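Local structure of choline kinase (Cryptosporidium parvum, 3MES) at residues Val88-Asn93 against His102-Phe107; Leu106-Gly111 against Arg147-Ile152; Glu237-Gly242 against Glu361-Ile366. The protein probably phosphorylates choline, and perhaps ethanolamine, with ATP as the phosphate donor, and is seen here with bound ADP and magnesium. All coordinates share one frame; numbering follows the deposited sequence.

Overall arrangement
Interactions 1 and 2 are neighbours in one antiparallel sheet, their centres about 11 Å apart, and both use strand 104-109: interaction 1 pairs it with strand 85-91, interaction 2 with strand 146-150. They share Leu106 and Phe107, and Val88 and Arg104 of the first touch Phe151 of the second. Both touch ADP, so the sheet itself forms part of the nucleotide pocket. Interaction 3 comes later in the chain and lies across the chain's centre, about 45 Å from interaction 1 and about 37 Å from interaction 2 between centres. It joins helix 235-239 to the junction of helices 351-362 and 364-376, in the helical part of this kinase-like fold.

Interaction 1 (Val88-Asn93 against His102-Phe107); sequences VVSIVN and HPRILF. With ADP (adenosine-5'-diphosphate), chain I.
Pro103 O receives the amide of Ile91, N to O 2.9 Å, and the CA of Ser90 also approaches this oxygen, at 3.4 Å. Further along the strands, Val89 and Ile105 form a hydrogen-bonded antiparallel pair: Val89 N reaches Ile105 O and Ile105 N returns to Val89 O, each at 3.0 Å. On the sheet face of Val88 and Ser90, the Arg104 chain bends at chi3 (73°), which lays its guanidinium beside Ser90 and leads it toward Val88. Ser90 OG and Val88 CG1 lie over one face of this group. OG is 2.8 Å from Arg104 NH1, but the angle is too poor for a hydrogen bond; CG1 packs 3.6 Å from Arg104 NH2. Leu106, on the same face of the sheet, reaches the adenine of ADP. On the opposite face of the sheet, Val89 and Ile105 lie side by side. Ile105 CG1 stands between its own backbone N and carbonyl carbon (chi1 68°), and CD1 comes 3.7 Å from Val89 CB, while Val89 CG2 meets Phe107 CB. Helix 51-61 packs on this apolar face through Ile54, which touches Val89 and Phe107, and strand 73-78 continues the sheet beyond strand 85-91.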
# COMPACT_ATOMS: atom_id res chain seq x y z
N VAL B 88 -22.95 -4.86 13.72
CA VAL B 88 -22.72 -3.80 12.75
C VAL B 88 -23.96 -2.91 12.73
O VAL B 88 -25.05 -3.36 12.36
CB VAL B 88 -22.44 -4.35 11.35
CG1 VAL B 88 -22.01 -3.23 10.43
CG2 VAL B 88 -21.37 -5.43 11.41
N VAL B 89 -23.79 -1.66 13.14
CA VAL B 89 -24.89 -0.72 13.18
C VAL B 89 -24.77 0.29 12.05
O VAL B 89 -23.86 1.12 12.05
CB VAL B 89 -24.94 0.03 14.53
CG1 VAL B 89 -26.17 0.91 14.60
CG2 VAL B 89 -24.92 -0.96 15.68
N SER B 90 -25.68 0.20 11.09
CA SER B 90 -25.61 1.04 9.90
C SER B 90 -26.78 2.01 9.80
O SER B 90 -27.84 1.79 10.38
CB SER B 90 -25.56 0.18 8.64
OG SER B 90 -24.54 -0.80 8.72
N ILE B 91 -26.57 3.09 9.06
CA ILE B 91 -27.65 3.98 8.66
C ILE B 91 -28.06 3.58 7.25
O ILE B 91 -27.25 3.64 6.32
CB ILE B 91 -27.21 5.45 8.68
CG1 ILE B 91 -26.69 5.84 10.06
CG2 ILE B 91 -28.36 6.36 8.26
CD1 ILE B 91 -27.69 5.63 11.18
N VAL B 92 -29.32 3.18 7.09
CA VAL B 92 -29.78 2.62 5.82
C VAL B 92 -30.34 3.67 4.86
O VAL B 92 -30.64 3.36 3.71
CB VAL B 92 -30.84 1.52 6.04
CG1 VAL B 92 -30.19 0.28 6.64
CG2 VAL B 92 -31.96 2.04 6.93
N ASN B 93 -30.47 4.91 5.33
CA ASN B 93 -30.94 6.00 4.48
C ASN B 93 -29.79 6.83 3.94
O ASN B 93 -29.01 7.40 4.70
CB ASN B 93 -31.92 6.89 5.25
CG ASN B 93 -32.37 8.09 4.43
OD1 ASN B 93 -33.19 8.89 4.88
ND2 ASN B 93 -31.84 8.22 3.22
N HIS B 102 -19.57 8.75 10.22
CA HIS B 102 -19.68 7.35 10.61
C HIS B 102 -21.07 6.79 10.29
O HIS B 102 -21.93 6.72 11.17
CB HIS B 102 -19.41 7.18 12.10
CG HIS B 102 -18.04 7.63 12.52
ND1 HIS B 102 -17.83 8.78 13.24
CD2 HIS B 102 -16.82 7.07 12.32
CE1 HIS B 102 -16.53 8.92 13.47
NE2 HIS B 102 -15.90 7.90 12.93
N PRO B 103 -21.28 6.40 9.03
CA PRO B 103 -22.54 5.79 8.59
C PRO B 103 -22.70 4.37 9.14
O PRO B 103 -23.81 3.93 9.40
CB PRO B 103 -22.40 5.76 7.07
CG PRO B 103 -20.94 5.72 6.82
CD PRO B 103 -20.33 6.55 7.92
N ARG B 104 -21.58 3.67 9.30
CA ARG B 104 -21.57 2.35 9.90
C ARG B 104 -20.60 2.32 11.07
O ARG B 104 -19.54 2.95 11.02
CB ARG B 104 -21.18 1.29 8.87
CG ARG B 104 -22.16 1.15 7.72
CD ARG B 104 -21.54 0.43 6.52
NE ARG B 104 -21.37 -1.01 6.75
CZ ARG B 104 -22.33 -1.91 6.59
NH1 ARG B 104 -23.54 -1.54 6.21
NH2 ARG B 104 -22.08 -3.20 6.82
N ILE B 105 -20.95 1.60 12.13
CA ILE B 105 -20.06 1.44 13.27
C ILE B 105 -20.05 -0.00 13.75
O ILE B 105 -20.91 -0.80 13.37
CB ILE B 105 -20.42 2.38 14.45
CG1 ILE B 105 -21.75 1.98 15.08
CG2 ILE B 105 -20.42 3.83 14.00
CD1 ILE B 105 -21.66 0.78 16.00
N LEU B 106 -19.07 -0.33 14.58
CA LEU B 106 -18.94 -1.67 15.14
C LEU B 106 -19.23 -1.60 16.64
O LEU B 106 -18.48 -0.98 17.39
CB LEU B 106 -17.53 -2.21 14.88
CG LEU B 106 -17.21 -3.67 15.22
CD1 LEU B 106 -17.12 -3.88 16.73
CD2 LEU B 106 -18.24 -4.61 14.60
N PHE B 107 -20.32 -2.23 17.06
CA PHE B 107 -20.71 -2.21 18.46
C PHE B 107 -20.20 -3.46 19.17
O PHE B 107 -20.65 -4.57 18.89
CB PHE B 107 -22.24 -2.12 18.59
CG PHE B 107 -22.71 -1.62 19.93
CD1 PHE B 107 -23.10 -0.30 20.09
CD2 PHE B 107 -22.76 -2.47 21.02
CE1 PHE B 107 -23.53 0.17 21.32
CE2 PHE B 107 -23.20 -2.00 22.25
CZ PHE B 107 -23.58 -0.69 22.40
PB ADP I . -13.60 -11.68 19.25
O1B ADP I . -14.87 -12.30 19.78
O2B ADP I . -13.10 -10.49 20.04
O3B ADP I . -12.53 -12.69 18.88
PA ADP I . -13.05 -10.37 16.80
O1A ADP I . -11.90 -11.31 16.53
O2A ADP I . -12.79 -8.95 17.23
O3A ADP I . -14.07 -11.04 17.85
O5' ADP I . -13.99 -10.35 15.49
C5' ADP I . -13.80 -9.37 14.48
C4' ADP I . -14.41 -9.91 13.20
O4' ADP I . -15.61 -9.19 12.93
C3' ADP I . -13.47 -9.69 12.03
O3' ADP I . -13.16 -10.94 11.42
C2' ADP I . -14.23 -8.79 11.07
O2' ADP I . -14.72 -9.58 9.99
C1' ADP I . -15.37 -8.24 11.90
N9 ADP I . -14.95 -6.97 12.53
C8 ADP I . -14.51 -6.83 13.80
N7 ADP I . -14.21 -5.54 14.08
C5 ADP I . -14.45 -4.82 12.97
C6 ADP I . -14.35 -3.40 12.58
N6 ADP I . -13.90 -2.47 13.46
N1 ADP I . -14.71 -3.06 11.32
C2 ADP I . -15.15 -3.99 10.44
N3 ADP I . -15.27 -5.29 10.73
C4 ADP I . -14.94 -5.77 11.95

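Interaction 2 (Leu106-Gly111 against Arg147-Ile152); sequences LFRIYG and RIEEFI. With ADP (adenosine-5'-diphosphate), chain I.
Arg108 and Arg147 run side by side and point the same way, their guanidinium planes 39° apart, with Arg108 CD over the centre of one face of the Arg147 group. Glu149 OE2 takes a salt-bridging hydrogen bond from each NE, the two donors reaching it from opposite faces of the carboxylate plane. Arg147 NE lies at 2.6 Å from OE2, Arg108 NE at 3.0 Å; the shared carboxylate lets the two guanidinium groups lie close. Arg147 CG sits between backbone N and carbonyl carbon (chi1 63°), and an extended chain carries the guanidinium to Glu149 and Tyr110. The Tyr110 side chain crosses that of Arg147 at about a right angle, ring and guanidinium planes 63° apart, OH accepting from Arg147 NH1 (3.1 Å). Its NE held by Glu149, Arg108 directs NH2 to ADP O2A (2.7 Å, nearly straight) and NH1 to O2B. Backbone bonds of Leu106 with Glu149 and Arg108 with Arg147 pair the strands antiparallel. Phe151 lays one ring face against adenine C2 (CE1 to C2 3.4 Å). Glu150 O accepts from N6 and Ile152 N donates to N1 (2.8 Å), characteristic of the hinge in protein-kinase-like folds, here running from Glu150, at the end of strand 146-150, to Ile152.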
# COMPACT_ATOMS: atom_id res chain seq x y z
N LEU B 106 -19.07 -0.33 14.58
CA LEU B 106 -18.94 -1.67 15.14
C LEU B 106 -19.23 -1.60 16.64
O LEU B 106 -18.48 -0.98 17.39
CB LEU B 106 -17.53 -2.21 14.88
CG LEU B 106 -17.21 -3.67 15.22
CD1 LEU B 106 -17.12 -3.88 16.73
CD2 LEU B 106 -18.24 -4.61 14.60
N PHE B 107 -20.32 -2.23 17.06
CA PHE B 107 -20.71 -2.21 18.46
C PHE B 107 -20.20 -3.46 19.17
O PHE B 107 -20.65 -4.57 18.89
CB PHE B 107 -22.24 -2.12 18.59
CG PHE B 107 -22.71 -1.62 19.93
CD1 PHE B 107 -23.10 -0.30 20.09
CD2 PHE B 107 -22.76 -2.47 21.02
CE1 PHE B 107 -23.53 0.17 21.32
CE2 PHE B 107 -23.20 -2.00 22.25
CZ PHE B 107 -23.58 -0.69 22.40
N ARG B 108 -19.27 -3.27 20.09
CA ARG B 108 -18.62 -4.39 20.77
C ARG B 108 -19.03 -4.48 22.24
O ARG B 108 -18.81 -3.55 23.01
CB ARG B 108 -17.10 -4.27 20.65
CG ARG B 108 -16.33 -5.35 21.40
CD ARG B 108 -14.83 -5.12 21.30
NE ARG B 108 -14.33 -5.27 19.94
CZ ARG B 108 -13.96 -6.43 19.40
NH1 ARG B 108 -14.05 -7.55 20.11
NH2 ARG B 108 -13.52 -6.48 18.15
N ILE B 109 -19.61 -5.62 22.62
CA ILE B 109 -19.93 -5.88 24.01
C ILE B 109 -19.02 -6.99 24.56
O ILE B 109 -18.99 -8.09 24.03
CB ILE B 109 -21.41 -6.28 24.19
CG1 ILE B 109 -22.32 -5.21 23.60
CG2 ILE B 109 -21.72 -6.52 25.66
CD1 ILE B 109 -23.79 -5.43 23.88
N TYR B 110 -18.28 -6.67 25.61
CA TYR B 110 -17.29 -7.60 26.15
C TYR B 110 -17.93 -8.84 26.78
O TYR B 110 -18.69 -8.73 27.75
CB TYR B 110 -16.40 -6.91 27.18
CG TYR B 110 -15.72 -5.66 26.65
CD1 TYR B 110 -15.05 -5.67 25.44
CD2 TYR B 110 -15.75 -4.47 27.38
CE1 TYR B 110 -14.43 -4.53 24.96
CE2 TYR B 110 -15.13 -3.33 26.91
CZ TYR B 110 -14.47 -3.37 25.70
OH TYR B 110 -13.85 -2.23 25.21
N GLY B 111 -17.62 -10.00 26.23
CA GLY B 111 -18.05 -11.26 26.82
C GLY B 111 -16.95 -11.79 27.72
O GLY B 111 -15.86 -11.22 27.78
N ARG B 147 -17.74 -0.95 23.80
CA ARG B 147 -17.25 0.24 23.10
C ARG B 147 -17.83 0.36 21.70
O ARG B 147 -18.29 -0.62 21.12
CB ARG B 147 -15.72 0.24 23.05
CG ARG B 147 -15.10 -0.91 22.26
CD ARG B 147 -13.59 -0.75 22.20
NE ARG B 147 -12.95 -1.70 21.29
CZ ARG B 147 -12.13 -2.67 21.69
NH1 ARG B 147 -11.84 -2.83 22.97
NH2 ARG B 147 -11.59 -3.49 20.79
N ILE B 148 -17.82 1.58 21.17
CA ILE B 148 -18.25 1.83 19.80
C ILE B 148 -17.03 2.12 18.94
O ILE B 148 -16.29 3.07 19.20
CB ILE B 148 -19.21 3.04 19.73
CG1 ILE B 148 -20.44 2.80 20.61
CG2 ILE B 148 -19.63 3.30 18.29
CD1 ILE B 148 -21.41 3.97 20.62
N GLU B 149 -16.81 1.29 17.93
CA GLU B 149 -15.66 1.43 17.06
C GLU B 149 -16.05 1.90 15.66
O GLU B 149 -17.18 1.71 15.22
CB GLU B 149 -14.91 0.11 16.91
CG GLU B 149 -14.45 -0.52 18.21
CD GLU B 149 -13.75 -1.84 17.97
OE1 GLU B 149 -13.43 -2.14 16.80
OE2 GLU B 149 -13.52 -2.58 18.94
N GLU B 150 -15.09 2.51 14.97
CA GLU B 150 -15.22 2.79 13.56
C GLU B 150 -15.35 1.46 12.81
O GLU B 150 -14.58 0.53 13.05
CB GLU B 150 -13.98 3.54 13.07
CG GLU B 150 -13.76 3.48 11.57
CD GLU B 150 -12.43 4.07 11.16
OE1 GLU B 150 -11.52 4.17 12.02
OE2 GLU B 150 -12.28 4.44 9.98
N PHE B 151 -16.33 1.37 11.92
CA PHE B 151 -16.48 0.16 11.13
C PHE B 151 -15.57 0.20 9.91
O PHE B 151 -15.77 1.00 8.99
CB PHE B 151 -17.94 -0.05 10.69
CG PHE B 151 -18.15 -1.30 9.89
CD1 PHE B 151 -18.34 -2.52 10.51
CD2 PHE B 151 -18.14 -1.26 8.50
CE1 PHE B 151 -18.52 -3.68 9.78
CE2 PHE B 151 -18.33 -2.41 7.76
CZ PHE B 151 -18.52 -3.62 8.40
N ILE B 152 -14.56 -0.67 9.91
CA ILE B 152 -13.67 -0.81 8.77
C ILE B 152 -14.37 -1.61 7.68
O ILE B 152 -14.44 -2.84 7.75
CB ILE B 152 -12.38 -1.55 9.17
CG1 ILE B 152 -11.71 -0.85 10.36
CG2 ILE B 152 -11.43 -1.66 7.98
CD1 ILE B 152 -11.57 0.65 10.21
PB ADP I . -13.60 -11.68 19.25
O1B ADP I . -14.87 -12.30 19.78
O2B ADP I . -13.10 -10.49 20.04
O3B ADP I . -12.53 -12.69 18.88
PA ADP I . -13.05 -10.37 16.80
O1A ADP I . -11.90 -11.31 16.53
O2A ADP I . -12.79 -8.95 17.23
O3A ADP I . -14.07 -11.04 17.85
O5' ADP I . -13.99 -10.35 15.49
C5' ADP I . -13.80 -9.37 14.48
C4' ADP I . -14.41 -9.91 13.20
O4' ADP I . -15.61 -9.19 12.93
C3' ADP I . -13.47 -9.69 12.03
O3' ADP I . -13.16 -10.94 11.42
C2' ADP I . -14.23 -8.79 11.07
O2' ADP I . -14.72 -9.58 9.99
C1' ADP I . -15.37 -8.24 11.90
N9 ADP I . -14.95 -6.97 12.53
C8 ADP I . -14.51 -6.83 13.80
N7 ADP I . -14.21 -5.54 14.08
C5 ADP I . -14.45 -4.82 12.97
C6 ADP I . -14.35 -3.40 12.58
N6 ADP I . -13.90 -2.47 13.46
N1 ADP I . -14.71 -3.06 11.32
C2 ADP I . -15.15 -3.99 10.44
N3 ADP I . -15.27 -5.29 10.73
C4 ADP I . -14.94 -5.77 11.95

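Interaction 3 (Glu237-Gly242 against Glu361-Ile366); sequences ELIMGG and EVFTLI
Leu238 and Ile239 reach the end of helix 351-362 and the start of the next helix through different first torsions, in helix-helix packing within the largely helical C-terminal lobe of the kinase-like fold. Leu238 CG is anti to its backbone N (chi1 -180°), which sends the side chain toward Val362 and Leu365; Ile239 CG1 lies beside its own N (chi1 -81°), and this residue turns toward Phe363 and Ile366. Val362 CG1 is met by both. The last turn of helix 235-239 thus faces the place where helix 351-362 gives way to helix 364-376. The contact is wholly apolar across the segments. The two methyls of Leu238 have different partners: CD2 meets Val362 CG1 at 3.6 Å as the two side chains slide past each other in opposite directions, and CD1 meets Leu365 CD1, the leucines crossing at about a right angle. Ile239 CG2 lies 4.0 Å from Phe363 CE1. Around this patch, Leu198 and Phe199 of helix 198-214 pack on Phe363 and Ile366 and on Ile239 respectively, and Tyr402 of helix 391-411 touches Leu365. The branch ends of the two isoleucines complete the contact, Ile239 CD1 lying 3.6 Å from Ile366 CD1.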
# COMPACT_ATOMS: atom_id res chain seq x y z
N GLU B 237 16.78 -22.45 23.53
CA GLU B 237 18.10 -22.68 22.96
C GLU B 237 18.03 -22.62 21.43
O GLU B 237 18.94 -22.10 20.78
CB GLU B 237 18.66 -24.03 23.40
CG GLU B 237 19.03 -24.10 24.88
CD GLU B 237 17.82 -24.09 25.79
OE1 GLU B 237 16.69 -23.94 25.28
OE2 GLU B 237 18.00 -24.23 27.02
N LEU B 238 16.95 -23.15 20.88
CA LEU B 238 16.78 -23.20 19.43
C LEU B 238 16.64 -21.81 18.81
O LEU B 238 17.29 -21.51 17.80
CB LEU B 238 15.56 -24.06 19.07
CG LEU B 238 15.24 -24.21 17.59
CD1 LEU B 238 14.29 -25.38 17.37
CD2 LEU B 238 14.67 -22.92 17.02
N ILE B 239 15.81 -20.96 19.41
CA ILE B 239 15.60 -19.61 18.91
C ILE B 239 16.77 -18.68 19.23
O ILE B 239 17.07 -17.77 18.46
CB ILE B 239 14.30 -18.99 19.47
CG1 ILE B 239 13.09 -19.48 18.67
CG2 ILE B 239 14.37 -17.48 19.42
CD1 ILE B 239 12.89 -20.97 18.69
N MET B 240 17.41 -18.90 20.37
CA MET B 240 18.52 -18.05 20.81
C MET B 240 19.89 -18.61 20.44
O MET B 240 20.91 -18.10 20.89
CB MET B 240 18.44 -17.80 22.31
CG MET B 240 18.02 -16.39 22.69
SD MET B 240 16.41 -15.88 22.06
CE MET B 240 16.46 -14.14 22.44
N GLY B 241 19.91 -19.66 19.63
CA GLY B 241 21.17 -20.23 19.15
C GLY B 241 22.06 -20.82 20.24
O GLY B 241 23.19 -20.38 20.43
N GLY B 242 21.54 -21.82 20.95
CA GLY B 242 22.33 -22.55 21.95
C GLY B 242 22.28 -21.95 23.34
O GLY B 242 22.79 -22.53 24.30
N GLU B 361 12.99 -17.79 9.27
CA GLU B 361 12.53 -19.17 9.12
C GLU B 361 12.47 -19.89 10.46
O GLU B 361 11.58 -20.71 10.69
CB GLU B 361 13.44 -19.93 8.15
CG GLU B 361 13.18 -19.61 6.69
CD GLU B 361 11.78 -19.99 6.25
OE1 GLU B 361 10.93 -19.08 6.14
OE2 GLU B 361 11.52 -21.19 6.03
N VAL B 362 13.42 -19.59 11.33
CA VAL B 362 13.47 -20.22 12.65
C VAL B 362 12.20 -19.96 13.44
O VAL B 362 11.66 -20.86 14.08
CB VAL B 362 14.68 -19.71 13.46
CG1 VAL B 362 14.49 -19.99 14.94
CG2 VAL B 362 15.97 -20.34 12.94
N PHE B 363 11.71 -18.72 13.39
CA PHE B 363 10.53 -18.33 14.15
C PHE B 363 9.25 -19.00 13.67
O PHE B 363 8.20 -18.84 14.29
CB PHE B 363 10.36 -16.81 14.12
CG PHE B 363 11.35 -16.07 14.98
CD1 PHE B 363 11.11 -15.89 16.34
CD2 PHE B 363 12.52 -15.57 14.44
CE1 PHE B 363 12.02 -15.21 17.13
CE2 PHE B 363 13.43 -14.89 15.23
CZ PHE B 363 13.18 -14.71 16.58
N THR B 364 9.33 -19.75 12.58
CA THR B 364 8.15 -20.45 12.05
C THR B 364 7.69 -21.52 13.03
O THR B 364 6.49 -21.83 13.11
CB THR B 364 8.42 -21.10 10.67
OG1 THR B 364 9.50 -22.03 10.78
CG2 THR B 364 8.76 -20.04 9.63
N LEU B 365 8.64 -22.09 13.76
CA LEU B 365 8.33 -23.14 14.73
C LEU B 365 7.58 -22.55 15.92
O LEU B 365 6.71 -23.21 16.51
CB LEU B 365 9.61 -23.84 15.19
CG LEU B 365 10.53 -24.41 14.09
CD1 LEU B 365 11.79 -24.97 14.71
CD2 LEU B 365 9.82 -25.46 13.25
N ILE B 366 7.91 -21.32 16.28
CA ILE B 366 7.23 -20.64 17.37
C ILE B 366 5.73 -20.53 17.07
O ILE B 366 4.90 -20.70 17.96
CB ILE B 366 7.81 -19.23 17.62
CG1 ILE B 366 9.28 -19.33 18.01
CG2 ILE B 366 7.02 -18.51 18.70
CD1 ILE B 366 9.52 -19.98 19.36